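PDB 2D5C: shikimate dehydrogenase (NADP(+)) from Thermus thermophilus, which catalyses the reversible NADPH-linked reduction of 3-dehydroshikimate to shikimate, a step on the pathway to chorismate and the aromatic amino acids. Local coordinates for residues Arg55-Thr60 with Asn85-Val90; Ala69-Val74 with Gly92-Phe97. One frame throughout, in Å; residues are numbered along the deposited sequence.

Contact 1 of 2, residues Arg55-Thr60 with Asn85-Val90; sequences RGVNLT and NTVLQV. With SKM ((3R,4S,5R)-3,4,5-trihydroxycyclohex-1-ene-1-carboxylic acid), chain E.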
# COMPACT_ATOMS: atom_id res chain seq x y z
N ARG A 55 -6.24 -0.56 7.93
CA ARG A 55 -5.06 -0.71 7.07
C ARG A 55 -5.52 -1.23 5.71
O ARG A 55 -4.91 -0.94 4.69
CB ARG A 55 -4.07 -1.69 7.68
CG ARG A 55 -2.99 -2.18 6.72
CD ARG A 55 -2.05 -1.06 6.27
NE ARG A 55 -0.90 -1.61 5.56
CZ ARG A 55 0.13 -0.89 5.13
NH1 ARG A 55 0.16 0.43 5.34
NH2 ARG A 55 1.12 -1.48 4.47
N GLY A 56 -6.58 -2.04 5.73
CA GLY A 56 -7.10 -2.60 4.50
C GLY A 56 -8.44 -3.26 4.73
O GLY A 56 -8.81 -3.58 5.86
N VAL A 57 -9.19 -3.45 3.65
CA VAL A 57 -10.48 -4.11 3.75
C VAL A 57 -10.71 -4.89 2.48
O VAL A 57 -10.13 -4.59 1.43
CB VAL A 57 -11.67 -3.11 3.89
CG1 VAL A 57 -11.54 -2.30 5.16
CG2 VAL A 57 -11.75 -2.20 2.65
N ASN A 58 -11.52 -5.93 2.61
CA ASN A 58 -11.93 -6.73 1.46
C ASN A 58 -13.32 -6.20 1.15
O ASN A 58 -14.00 -5.68 2.05
CB ASN A 58 -12.00 -8.22 1.82
CG ASN A 58 -10.65 -8.90 1.74
OD1 ASN A 58 -10.26 -9.65 2.63
ND2 ASN A 58 -9.92 -8.64 0.65
N LEU A 59 -13.72 -6.27 -0.11
CA LEU A 59 -15.04 -5.80 -0.51
C LEU A 59 -15.78 -6.97 -1.12
O LEU A 59 -15.21 -7.76 -1.87
CB LEU A 59 -14.94 -4.68 -1.56
CG LEU A 59 -14.23 -3.38 -1.21
CD1 LEU A 59 -14.36 -2.43 -2.38
CD2 LEU A 59 -14.82 -2.76 0.05
N THR A 60 -17.07 -7.07 -0.80
CA THR A 60 -17.90 -8.13 -1.34
C THR A 60 -19.19 -7.47 -1.84
O THR A 60 -19.30 -6.24 -1.82
CB THR A 60 -18.19 -9.20 -0.24
OG1 THR A 60 -18.50 -10.46 -0.85
CG2 THR A 60 -19.35 -8.77 0.65
N ASN A 85 -11.70 -6.11 -5.03
CA ASN A 85 -12.07 -6.93 -3.88
C ASN A 85 -11.12 -6.67 -2.71
O ASN A 85 -11.34 -7.15 -1.59
CB ASN A 85 -12.05 -8.41 -4.25
CG ASN A 85 -10.68 -9.04 -4.09
OD1 ASN A 85 -9.68 -8.52 -4.59
ND2 ASN A 85 -10.62 -10.18 -3.40
N THR A 86 -10.06 -5.92 -2.96
CA THR A 86 -9.09 -5.61 -1.92
C THR A 86 -8.66 -4.15 -1.98
O THR A 86 -8.25 -3.65 -3.03
CB THR A 86 -7.83 -6.50 -2.07
OG1 THR A 86 -8.22 -7.88 -2.00
CG2 THR A 86 -6.83 -6.20 -0.95
N VAL A 87 -8.77 -3.47 -0.84
CA VAL A 87 -8.38 -2.07 -0.74
C VAL A 87 -7.30 -1.91 0.33
O VAL A 87 -7.41 -2.46 1.42
CB VAL A 87 -9.59 -1.18 -0.36
CG1 VAL A 87 -9.15 0.28 -0.23
CG2 VAL A 87 -10.69 -1.33 -1.41
N LEU A 88 -6.24 -1.17 -0.02
CA LEU A 88 -5.13 -0.88 0.89
C LEU A 88 -5.20 0.60 1.26
O LEU A 88 -5.40 1.44 0.39
CB LEU A 88 -3.78 -1.14 0.20
CG LEU A 88 -2.53 -0.57 0.87
CD1 LEU A 88 -2.33 -1.22 2.22
CD2 LEU A 88 -1.30 -0.81 -0.03
N GLN A 89 -5.05 0.91 2.55
CA GLN A 89 -5.07 2.30 3.00
C GLN A 89 -3.68 2.73 3.45
O GLN A 89 -3.08 2.12 4.34
CB GLN A 89 -6.08 2.47 4.17
CG GLN A 89 -6.15 3.90 4.77
CD GLN A 89 -5.06 4.18 5.80
OE1 GLN A 89 -4.24 5.08 5.64
NE2 GLN A 89 -5.05 3.40 6.88
N VAL A 90 -3.16 3.77 2.80
CA VAL A 90 -1.85 4.33 3.13
C VAL A 90 -1.97 5.86 3.11
O VAL A 90 -2.43 6.43 2.12
CB VAL A 90 -0.76 3.88 2.13
CG1 VAL A 90 -0.40 2.40 2.35
CG2 VAL A 90 -1.24 4.10 0.71
O12 SKM E . -13.34 -11.34 -3.01
C8 SKM E . -13.76 -11.96 -1.79
C6 SKM E . -13.75 -10.91 -0.65
O7 SKM E . -12.43 -10.38 -0.51
C5 SKM E . -14.20 -11.53 0.70
C4 SKM E . -15.34 -12.54 0.54
C1 SKM E . -16.00 -13.03 1.78
O2 SKM E . -15.58 -12.58 2.98
O3 SKM E . -16.91 -13.84 1.72
C10 SKM E . -15.77 -12.99 -0.64
C9 SKM E . -15.19 -12.56 -1.97
O11 SKM E . -16.06 -11.57 -2.54
O HOH W 1 -1.62 2.30 6.59

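Contact 2 of 2, residues Ala69-Val74 with Gly92-Phe97; sequences AHLDWV and GRLFGF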
# COMPACT_ATOMS: atom_id res chain seq x y z
N ALA A 69 -14.91 4.13 -8.23
CA ALA A 69 -15.06 5.57 -8.33
C ALA A 69 -14.66 6.33 -7.07
O ALA A 69 -14.42 7.54 -7.12
CB ALA A 69 -16.51 5.91 -8.70
N HIS A 70 -14.58 5.64 -5.93
CA HIS A 70 -14.22 6.29 -4.68
C HIS A 70 -12.81 5.99 -4.22
O HIS A 70 -12.47 6.24 -3.06
CB HIS A 70 -15.19 5.90 -3.57
CG HIS A 70 -16.63 6.21 -3.87
ND1 HIS A 70 -17.53 5.24 -4.28
CD2 HIS A 70 -17.31 7.38 -3.85
CE1 HIS A 70 -18.70 5.81 -4.49
NE2 HIS A 70 -18.59 7.10 -4.24
N LEU A 71 -11.98 5.46 -5.12
CA LEU A 71 -10.60 5.14 -4.76
C LEU A 71 -9.62 6.11 -5.40
O LEU A 71 -9.93 6.73 -6.43
CB LEU A 71 -10.28 3.70 -5.18
CG LEU A 71 -11.28 2.67 -4.64
CD1 LEU A 71 -10.86 1.28 -5.11
CD2 LEU A 71 -11.35 2.73 -3.11
N ASP A 72 -8.44 6.25 -4.82
CA ASP A 72 -7.44 7.16 -5.36
C ASP A 72 -6.66 6.54 -6.51
O ASP A 72 -6.12 7.25 -7.35
CB ASP A 72 -6.44 7.58 -4.29
CG ASP A 72 -7.07 8.35 -3.16
OD1 ASP A 72 -7.47 7.73 -2.17
OD2 ASP A 72 -7.18 9.59 -3.28
N TRP A 73 -6.61 5.22 -6.55
CA TRP A 73 -5.86 4.50 -7.59
C TRP A 73 -6.45 3.10 -7.69
O TRP A 73 -6.82 2.52 -6.67
CB TRP A 73 -4.39 4.40 -7.17
CG TRP A 73 -3.46 3.68 -8.12
CD1 TRP A 73 -2.72 4.24 -9.13
CD2 TRP A 73 -3.15 2.28 -8.13
NE1 TRP A 73 -1.96 3.28 -9.75
CE2 TRP A 73 -2.20 2.07 -9.16
CE3 TRP A 73 -3.57 1.18 -7.37
CZ2 TRP A 73 -1.67 0.81 -9.44
CZ3 TRP A 73 -3.04 -0.08 -7.65
CH2 TRP A 73 -2.10 -0.25 -8.68
N VAL A 74 -6.56 2.59 -8.91
CA VAL A 74 -7.07 1.23 -9.13
C VAL A 74 -6.02 0.52 -9.99
O VAL A 74 -5.48 1.10 -10.93
CB VAL A 74 -8.43 1.23 -9.86
CG1 VAL A 74 -8.89 -0.21 -10.13
CG2 VAL A 74 -9.46 1.96 -9.01
N GLY A 92 -4.08 7.73 4.36
CA GLY A 92 -5.44 8.15 4.12
C GLY A 92 -5.90 8.02 2.68
O GLY A 92 -7.00 8.46 2.33
N ARG A 93 -5.04 7.44 1.84
CA ARG A 93 -5.35 7.23 0.43
C ARG A 93 -5.78 5.77 0.28
O ARG A 93 -5.33 4.91 1.04
CB ARG A 93 -4.10 7.48 -0.43
CG ARG A 93 -3.33 8.76 -0.08
CD ARG A 93 -4.16 10.01 -0.27
NE ARG A 93 -3.38 11.20 0.05
CZ ARG A 93 -3.84 12.44 -0.05
NH1 ARG A 93 -5.08 12.66 -0.47
NH2 ARG A 93 -3.06 13.47 0.26
N LEU A 94 -6.66 5.50 -0.68
CA LEU A 94 -7.14 4.14 -0.89
C LEU A 94 -6.70 3.63 -2.26
O LEU A 94 -6.92 4.30 -3.27
CB LEU A 94 -8.67 4.10 -0.80
CG LEU A 94 -9.36 4.58 0.49
CD1 LEU A 94 -10.87 4.37 0.35
CD2 LEU A 94 -8.83 3.81 1.72
N PHE A 95 -6.07 2.46 -2.27
CA PHE A 95 -5.59 1.80 -3.50
C PHE A 95 -6.41 0.52 -3.71
O PHE A 95 -6.54 -0.29 -2.79
CB PHE A 95 -4.11 1.43 -3.35
CG PHE A 95 -3.18 2.61 -3.24
CD1 PHE A 95 -1.89 2.44 -2.76
CD2 PHE A 95 -3.59 3.88 -3.64
CE1 PHE A 95 -1.00 3.53 -2.68
CE2 PHE A 95 -2.71 4.97 -3.56
CZ PHE A 95 -1.43 4.79 -3.08
N GLY A 96 -6.94 0.32 -4.92
CA GLY A 96 -7.74 -0.86 -5.18
C GLY A 96 -7.07 -1.95 -6.01
O GLY A 96 -6.43 -1.68 -7.01
N PHE A 97 -7.25 -3.20 -5.59
CA PHE A 97 -6.67 -4.33 -6.30
C PHE A 97 -7.69 -5.43 -6.43
O PHE A 97 -8.76 -5.37 -5.82
CB PHE A 97 -5.48 -4.91 -5.53
CG PHE A 97 -4.41 -3.92 -5.20
CD1 PHE A 97 -4.53 -3.09 -4.10
CD2 PHE A 97 -3.27 -3.82 -6.00
CE1 PHE A 97 -3.52 -2.17 -3.78
CE2 PHE A 97 -2.27 -2.91 -5.69
CZ PHE A 97 -2.39 -2.09 -4.57
O HOH W 2 -7.44 11.41 -1.35

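Contact 1 of 2, residues Arg55-Thr60 with Asn85-Val90
Val57 and Val87 face each other as the hydrogen-bonded pair of two antiparallel strands, 56-59 and 86-90, in the mixed sheet of the shikimate-binding domain. Backbone bonds set the register. Val57 N gives to Val87 O, and Val87 N returns to Val57 O at 2.9 Å. Gln89 N reaches Arg55 O at the Arg55 end. Gly56 lies opposite Leu88, where a side chain on the glycine would press on Val87 O. At Asn85 the edge of 86-90 carries a classic beta bulge, in which Asn85 and Thr86 both face Phe97.

The polar grip centres on Asn85 O, which takes two donors from opposite faces of its plane. One is Leu59 N; the other is Asn58 ND2 at 3.0 Å, fairly straight at 165° and nearly in the Asn58 amide plane. Tyr33 OH holds the other end of that amide, at OD1. An alanine in place of Asn58 would probably leave Tyr33 OH without this mate and Asn85 O with one donor fewer beside the substrate.

The apolar contacts lie on the valine face. Val57 CG2 rests against Val87 CB at 3.8 Å, and Leu59 CD1 meets Val87 CG2. At the Arg55 end, the bend of Arg55 at chi2 (65°) lays its guanidinium alongside Leu88, whose CD1 lies over one face, toward its rim. NH2 donates to Trp243 O of its own chain and to Leu242 O of the second subunit.

Shikimate lies at the Thr60 and Asn85 end. Thr60 OG1 pairs with its O11. Asn85 OD1 accepts from Thr99 N, which holds the amide with ND2 turned to the ligand, and ND2 donates to O12 at 3.0 Å.

Contact 2 of 2, residues Ala69-Val74 with Gly92-Phe97
Leu71 pushes one methyl into the gap that Gly96 leaves: CD1 sits 3.8 Å from Gly96 CA, on the side where any other residue would carry CB. A side chain there would clash with that methyl. The second methyl, CD2, meets Leu94 CB at 3.8 Å, and the two leucines cross at about a right angle. Leu94 also packs on Leu47 and Arg51 of helix 43-53.

Asp72 points its carboxylate at the start of 93-97. CG lies anti to the carbonyl carbon (chi1 -63°), which brings OD1 to Leu94 N at 2.8 Å in a straight bond on the anti side. Asp72 N answers to Leu94 O, so Leu94 is gripped at both its backbone ends. Arg51 makes a salt bridge to the same OD1. OD2 is linked by a water to NH1 of Arg93, whose NH2 pairs with Glu77 of the second subunit.

Beyond Asp72 the chains run parallel; 73-74 is the outermost strand of the mixed sheet within this subunit. Gly96 N bonds to Trp73 O.

Trp73, Phe95 and Phe97 form an aromatic cluster on the other face from Leu71. With CG anti to the backbone N (chi1 180°), the indole turns its edge to the face of Phe95, five-membered ring and phenyl centroids 5.7 Å apart. Trp73 CB lies 3.7 Å from Phe95 CD2. The far corner of the indole, CZ3, butts against Phe97 CE2 at 3.5 Å, the planes of the six-membered ring and the Phe97 ring at an oblique 54°. Across the dimer interface, Phe95 stacks on Phe95 of the second subunit.

Contacts 1 and 2 lie in one sheet, their centres about 9 Å apart. Strands 86-90 and 93-97 are neighbours there and join the two contacts, with probable hydrogen bonds from Phe97 N to Thr86 O (2.8 Å) and from Phe95 N to Leu88 O (2.9 Å). Val90 CG2 also packs on Phe95 CE1 at 3.4 Å. Contact 1 reaches the substrate directly through Thr60 and Asn85. Contact 2 stands further off: the side chain of Phe97 is about 10 Å from shikimate, and that of Leu71 about 9 Å from that of the proton acceptor Lys64. Both contacts touch the second subunit, and contact 1 also meets the substrate at its Thr60 and Asn85 end.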